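Local coordinates for hypothetical protein PH1313 (Pyrococcus horikoshii, PDB 1VBK) that is of unknown function but, as a THUMP-domain protein with a ThiI-like region, probably binds RNA and ATP in a step of tRNA modification or thiamine biosynthesis, at residues 191-194 and 195-199; 249-253 and 254-258; 270-273 and 274-277. All coordinates share one frame; numbering follows the deposited sequence.

Contact 1: residues 191-194 and 195-199; sequences SALA and IFLMM
Leu193 and Leu197, one helical turn apart, make the apolar contact between the side chains of 191-194 and 195-199: Leu193 CG approaches Leu197 CD1 at 4.2 Å. Leu193 starts off pointing away, but its end swings nearer. Leu197 has its CG beside its own backbone N and anti to the carbonyl carbon (chi1 -65°), which lays the branch back over the preceding turn, with CG 3.2 Å from Leu193 O. Ile195 is folded back in the same sense, its CG1 lying 3.3 Å from Ser191 O.

The polar contacts are all backbone i+4 bonds. Ile195 N donates to Ser191 O, Phe196 N to Ala192 O at 3.0 Å, and Leu197 N to Leu193 O at 2.9 Å, the last with an N-H...O angle of 162°. Met198 N reaches Ala194 O at a longer 3.2 Å. These four bonds pair the carbonyls of 191-194 with the N-H groups of 195-198 inside a buried helix, while Ser191 OG turns to Asp188 and the N of His187.

Apart from Ser191 the side chains are apolar, as suits a helix covered on several sides. Small Ala192 fits against Leu186 and Leu227. Phe196, its CG anti to the backbone N (chi1 178°), points its ring out of the contact to meet Phe69, Trp171 and Tyr230 edge-to-face. Both leucines pack on Leu290, Leu197 also on Val301. This is the hydrophobic helix of a beta-alpha-beta crossover, linking parallel strands 181-185 and 204-210 in the Rossmann-like sheet expected of the HUP clan.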
# COMPACT_ATOMS: atom_id res chain seq x y z
N SER A 191 -7.39 21.96 0.91
CA SER A 191 -6.64 20.71 0.82
C SER A 191 -6.40 20.16 2.23
O SER A 191 -6.29 18.95 2.42
CB SER A 191 -5.31 20.92 0.08
OG SER A 191 -4.54 21.96 0.66
N ALA A 192 -6.35 21.05 3.21
CA ALA A 192 -6.14 20.64 4.60
C ALA A 192 -7.39 19.91 5.10
O ALA A 192 -7.28 18.91 5.81
CB ALA A 192 -5.86 21.85 5.48
N LEU A 193 -8.56 20.42 4.71
CA LEU A 193 -9.83 19.83 5.09
C LEU A 193 -9.99 18.48 4.39
O LEU A 193 -10.54 17.53 4.95
CB LEU A 193 -11.00 20.75 4.69
CG LEU A 193 -12.41 20.22 4.98
CD1 LEU A 193 -12.57 19.93 6.47
CD2 LEU A 193 -13.43 21.24 4.52
N ALA A 194 -9.48 18.41 3.16
CA ALA A 194 -9.54 17.17 2.39
C ALA A 194 -8.75 16.10 3.14
O ALA A 194 -9.19 14.96 3.25
CB ALA A 194 -8.93 17.40 1.00
N ILE A 195 -7.58 16.48 3.64
CA ILE A 195 -6.74 15.55 4.39
C ILE A 195 -7.41 15.14 5.69
O ILE A 195 -7.40 13.96 6.06
CB ILE A 195 -5.37 16.19 4.69
CG1 ILE A 195 -4.58 16.33 3.38
CG2 ILE A 195 -4.60 15.34 5.71
CD1 ILE A 195 -3.27 17.07 3.50
N PHE A 196 -8.02 16.10 6.37
CA PHE A 196 -8.71 15.81 7.62
C PHE A 196 -9.80 14.77 7.39
O PHE A 196 -9.92 13.81 8.15
CB PHE A 196 -9.31 17.11 8.19
CG PHE A 196 -10.09 16.92 9.46
CD1 PHE A 196 -11.41 16.45 9.42
CD2 PHE A 196 -9.52 17.19 10.70
CE1 PHE A 196 -12.14 16.26 10.60
CE2 PHE A 196 -10.24 17.00 11.88
CZ PHE A 196 -11.55 16.54 11.83
N LEU A 197 -10.59 14.94 6.33
CA LEU A 197 -11.67 14.02 6.01
C LEU A 197 -11.18 12.60 5.73
O LEU A 197 -11.85 11.62 6.08
CB LEU A 197 -12.47 14.54 4.82
CG LEU A 197 -13.23 15.85 5.06
CD1 LEU A 197 -13.77 16.39 3.74
CD2 LEU A 197 -14.35 15.62 6.06
N MET A 198 -10.02 12.47 5.09
CA MET A 198 -9.48 11.16 4.77
C MET A 198 -8.88 10.47 6.01
O MET A 198 -8.98 9.25 6.15
CB MET A 198 -8.43 11.27 3.67
CG MET A 198 -9.00 11.70 2.33
SD MET A 198 -10.30 10.58 1.75
CE MET A 198 -9.33 9.13 1.32
N MET A 199 -8.26 11.24 6.89
CA MET A 199 -7.72 10.66 8.11
C MET A 199 -8.89 10.08 8.92
O MET A 199 -8.78 9.00 9.51
CB MET A 199 -6.98 11.71 8.94
CG MET A 199 -5.65 12.15 8.33
SD MET A 199 -4.68 13.17 9.45
CE MET A 199 -5.33 14.78 9.06

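Contact 2: residues 249-253 and 254-258; sequences KLIRD and FGVKG
Phe254 folds back on Leu250 where helix 244-254 ends in a Schellman motif, the turn that leads into strand 258-260. From its CB the aromatic side chain runs back along the last turn. Phe254 CB sits 3.5 Å from Leu250 O, the carbonyl that also accepts the Phe254 N-H at 3.0 Å. CG lies beside the backbone N and anti to the carbonyl carbon (chi1 -71°), a torsion that carries the ring back toward the preceding turn. Phe254 CD2 comes next, 3.4 Å from Leu250 O, which lies in the ring plane at the edge, where the weakly positive ring hydrogens suit an oxygen. Farther out, Phe254 CE2 meets Leu250 CD1 at a close 3.4 Å, the methyl approaching the ring obliquely. A large apolar ring suits this place between Leu250 and Ile206; Asp253 of the second subunit is a further neighbour at the subunit interface.

Gly255 ends the helix with a positive phi of 64°, a conformation that costs a residue without CB little. Its N bonds weakly to Arg252 O, while Val256 N reaches farther back to Ile251 O at 3.1 Å, the longer link of the motif. Val256 directs its CB toward the helix, and its side chain crosses that of Ile251 at about a right angle, with Val256 CB 4.0 Å from Ile251 CG2. Both branched residues also touch Ile183 on the neighbouring strand. A water spans the turn, donating to Val256 O at 2.7 Å and weakly to Ile251 O, whose lone pair in the carbonyl plane takes the Val256 N-H.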
# COMPACT_ATOMS: atom_id res chain seq x y z
N LYS A 249 9.00 9.39 -5.89
CA LYS A 249 9.94 8.65 -5.05
C LYS A 249 9.32 8.35 -3.69
O LYS A 249 9.47 7.25 -3.17
CB LYS A 249 11.23 9.45 -4.86
CG LYS A 249 12.27 8.75 -3.99
CD LYS A 249 13.56 9.57 -3.91
CE LYS A 249 14.56 8.95 -2.94
NZ LYS A 249 14.91 7.56 -3.32
N LEU A 250 8.62 9.34 -3.14
CA LEU A 250 7.97 9.19 -1.84
C LEU A 250 6.90 8.10 -1.91
O LEU A 250 6.78 7.26 -1.01
CB LEU A 250 7.32 10.52 -1.43
CG LEU A 250 6.89 10.74 0.02
CD1 LEU A 250 8.12 10.78 0.93
CD2 LEU A 250 6.12 12.05 0.12
N ILE A 251 6.10 8.14 -2.97
CA ILE A 251 5.06 7.14 -3.15
C ILE A 251 5.66 5.74 -3.19
O ILE A 251 5.17 4.83 -2.51
CB ILE A 251 4.28 7.41 -4.46
CG1 ILE A 251 3.45 8.69 -4.30
CG2 ILE A 251 3.40 6.22 -4.79
CD1 ILE A 251 2.78 9.17 -5.59
N ARG A 252 6.73 5.58 -3.96
CA ARG A 252 7.40 4.28 -4.07
C ARG A 252 8.06 3.85 -2.75
O ARG A 252 7.80 2.75 -2.26
CB ARG A 252 8.47 4.33 -5.18
CG ARG A 252 9.41 3.12 -5.18
CD ARG A 252 10.59 3.32 -6.13
NE ARG A 252 10.24 3.10 -7.54
CZ ARG A 252 10.04 1.90 -8.08
NH1 ARG A 252 10.16 0.79 -7.35
NH2 ARG A 252 9.72 1.80 -9.37
N ASP A 253 8.88 4.72 -2.18
CA ASP A 253 9.57 4.39 -0.93
C ASP A 253 8.68 4.04 0.26
O ASP A 253 9.01 3.14 1.04
CB ASP A 253 10.51 5.53 -0.52
CG ASP A 253 11.68 5.69 -1.47
OD1 ASP A 253 11.92 4.78 -2.29
OD2 ASP A 253 12.37 6.73 -1.38
N PHE A 254 7.56 4.73 0.41
CA PHE A 254 6.68 4.47 1.54
C PHE A 254 5.48 3.55 1.28
O PHE A 254 4.67 3.32 2.17
CB PHE A 254 6.21 5.80 2.12
CG PHE A 254 7.29 6.55 2.84
CD1 PHE A 254 7.55 6.30 4.19
CD2 PHE A 254 8.10 7.46 2.17
CE1 PHE A 254 8.60 6.93 4.85
CE2 PHE A 254 9.15 8.10 2.81
CZ PHE A 254 9.41 7.84 4.16
N GLY A 255 5.38 3.03 0.07
CA GLY A 255 4.27 2.14 -0.25
C GLY A 255 2.91 2.81 -0.17
O GLY A 255 1.94 2.22 0.31
N VAL A 256 2.84 4.05 -0.64
CA VAL A 256 1.61 4.84 -0.65
C VAL A 256 0.61 4.22 -1.63
O VAL A 256 0.97 3.88 -2.76
CB VAL A 256 1.92 6.30 -1.08
CG1 VAL A 256 0.64 7.07 -1.32
CG2 VAL A 256 2.76 6.97 0.01
N LYS A 257 -0.65 4.08 -1.21
CA LYS A 257 -1.69 3.48 -2.04
C LYS A 257 -2.61 4.50 -2.70
O LYS A 257 -3.46 4.14 -3.52
CB LYS A 257 -2.53 2.51 -1.20
CG LYS A 257 -3.31 3.20 -0.09
CD LYS A 257 -4.05 2.20 0.80
CE LYS A 257 -5.19 1.53 0.06
NZ LYS A 257 -5.91 0.60 0.96
N GLY A 258 -2.46 5.77 -2.34
CA GLY A 258 -3.32 6.78 -2.92
C GLY A 258 -2.83 8.20 -2.71
O GLY A 258 -1.94 8.45 -1.89
O HOH W 1 3.01 2.60 -3.93

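Contact 3: residues 270-273 and 274-277; sequences SEVS and EITE
Glu271 meets Thr276 mainly through a water, which donates to Glu271 O at 2.9 Å and to Thr276 OG1, tying the loop to the first turn of helix 273-281. Val272 follows at the N-cap position. Valine has no polar group to cap the first-turn N-H groups; its carbonyl accepts Thr276 N at 3.1 Å, the first i+4 bond of the helix, and, weakly, Ile275 N. The valine side chain lies obliquely across Ile275, Val272 CB to Ile275 CD1 3.6 Å, an apolar patch that Ile275 extends to Leu268 and Tyr288.

Ser273 opens the helix. Its O grips two donors: Glu277 N at 2.7 Å, nearly along the C=O axis, and Thr276 OG1 at 2.8 Å, arriving from well off that axis (C=O...O angle 106°). Thr276 OG1 stands between its own backbone N and carbonyl carbon (chi1 54°), which turns the hydroxyl back to this carbonyl. Ser273 OG bonds to Asn269 and shares a second water with Glu277 OE1; the extended chain of Glu277 brings its OE2 to 3.5 Å from Ser273 CB. Acidic residues suit a helix start, where the dipole probably favours negative charge; Glu274 also forms a salt bridge with Lys261.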
# COMPACT_ATOMS: atom_id res chain seq x y z
N SER A 270 -15.72 21.19 -17.93
CA SER A 270 -16.63 20.11 -18.31
C SER A 270 -15.90 18.80 -18.62
O SER A 270 -16.48 17.72 -18.48
CB SER A 270 -17.49 20.53 -19.50
OG SER A 270 -16.71 20.83 -20.64
N GLU A 271 -14.64 18.90 -19.02
CA GLU A 271 -13.87 17.70 -19.34
C GLU A 271 -13.08 17.16 -18.15
O GLU A 271 -12.43 16.12 -18.26
CB GLU A 271 -12.97 17.96 -20.55
CG GLU A 271 -13.72 17.96 -21.86
CD GLU A 271 -14.35 16.61 -22.15
OE1 GLU A 271 -13.59 15.67 -22.47
OE2 GLU A 271 -15.59 16.49 -22.05
N VAL A 272 -13.17 17.85 -17.02
CA VAL A 272 -12.44 17.47 -15.81
C VAL A 272 -11.03 17.03 -16.19
O VAL A 272 -10.54 15.99 -15.74
CB VAL A 272 -13.15 16.36 -14.99
CG1 VAL A 272 -14.49 16.87 -14.50
CG2 VAL A 272 -13.33 15.10 -15.82
N SER A 273 -10.39 17.84 -17.02
CA SER A 273 -9.04 17.56 -17.49
C SER A 273 -8.08 17.33 -16.33
O SER A 273 -7.20 16.48 -16.41
CB SER A 273 -8.55 18.71 -18.36
OG SER A 273 -8.61 19.93 -17.65
N GLU A 274 -8.25 18.08 -15.25
CA GLU A 274 -7.36 17.91 -14.11
C GLU A 274 -7.51 16.50 -13.54
O GLU A 274 -6.54 15.92 -13.06
CB GLU A 274 -7.64 18.96 -13.03
CG GLU A 274 -6.88 18.71 -11.73
CD GLU A 274 -6.61 19.97 -10.95
OE1 GLU A 274 -7.41 20.93 -11.06
OE2 GLU A 274 -5.61 20.01 -10.20
N ILE A 275 -8.72 15.95 -13.60
CA ILE A 275 -8.96 14.60 -13.09
C ILE A 275 -8.31 13.56 -14.01
O ILE A 275 -7.67 12.62 -13.54
CB ILE A 275 -10.48 14.31 -12.96
CG1 ILE A 275 -11.06 15.15 -11.82
CG2 ILE A 275 -10.71 12.83 -12.69
CD1 ILE A 275 -12.56 15.04 -11.68
N THR A 276 -8.49 13.72 -15.32
CA THR A 276 -7.91 12.79 -16.28
C THR A 276 -6.38 12.91 -16.28
O THR A 276 -5.66 11.92 -16.41
CB THR A 276 -8.45 13.05 -17.70
OG1 THR A 276 -8.25 14.43 -18.04
CG2 THR A 276 -9.95 12.74 -17.74
N GLU A 277 -5.89 14.14 -16.14
CA GLU A 277 -4.45 14.40 -16.10
C GLU A 277 -3.88 13.76 -14.83
O GLU A 277 -2.83 13.11 -14.87
CB GLU A 277 -4.19 15.91 -16.11
CG GLU A 277 -4.26 16.54 -17.49
CD GLU A 277 -4.48 18.04 -17.44
OE1 GLU A 277 -4.05 18.68 -16.46
OE2 GLU A 277 -5.07 18.59 -18.40
O HOH W 2 -10.23 15.13 -19.84
O HOH W 3 -6.05 20.76 -16.13

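How the contacts relate
The three contacts follow one another along the chain and sample a helix middle, a helix end and a helix start. Their centres form a wide triangle, about 18 Å between contacts 1 and 2, about 21 Å between 1 and 3, and about 23 Å between 2 and 3, and none touches another; the nearest atoms of contacts 1 and 2 are about 8 Å apart. Strand 181-185 relates the first two: it precedes the helix of contact 1 and pairs with strand 258-260, into which contact 2 leads. Contact 2 alone reaches the second subunit. A bound methylpentanediol, probably from the crystallisation liquor, lies about 3 Å from the side chain of Ala192 in contact 1, possibly marking a pocket, while contact 3 is at the surface.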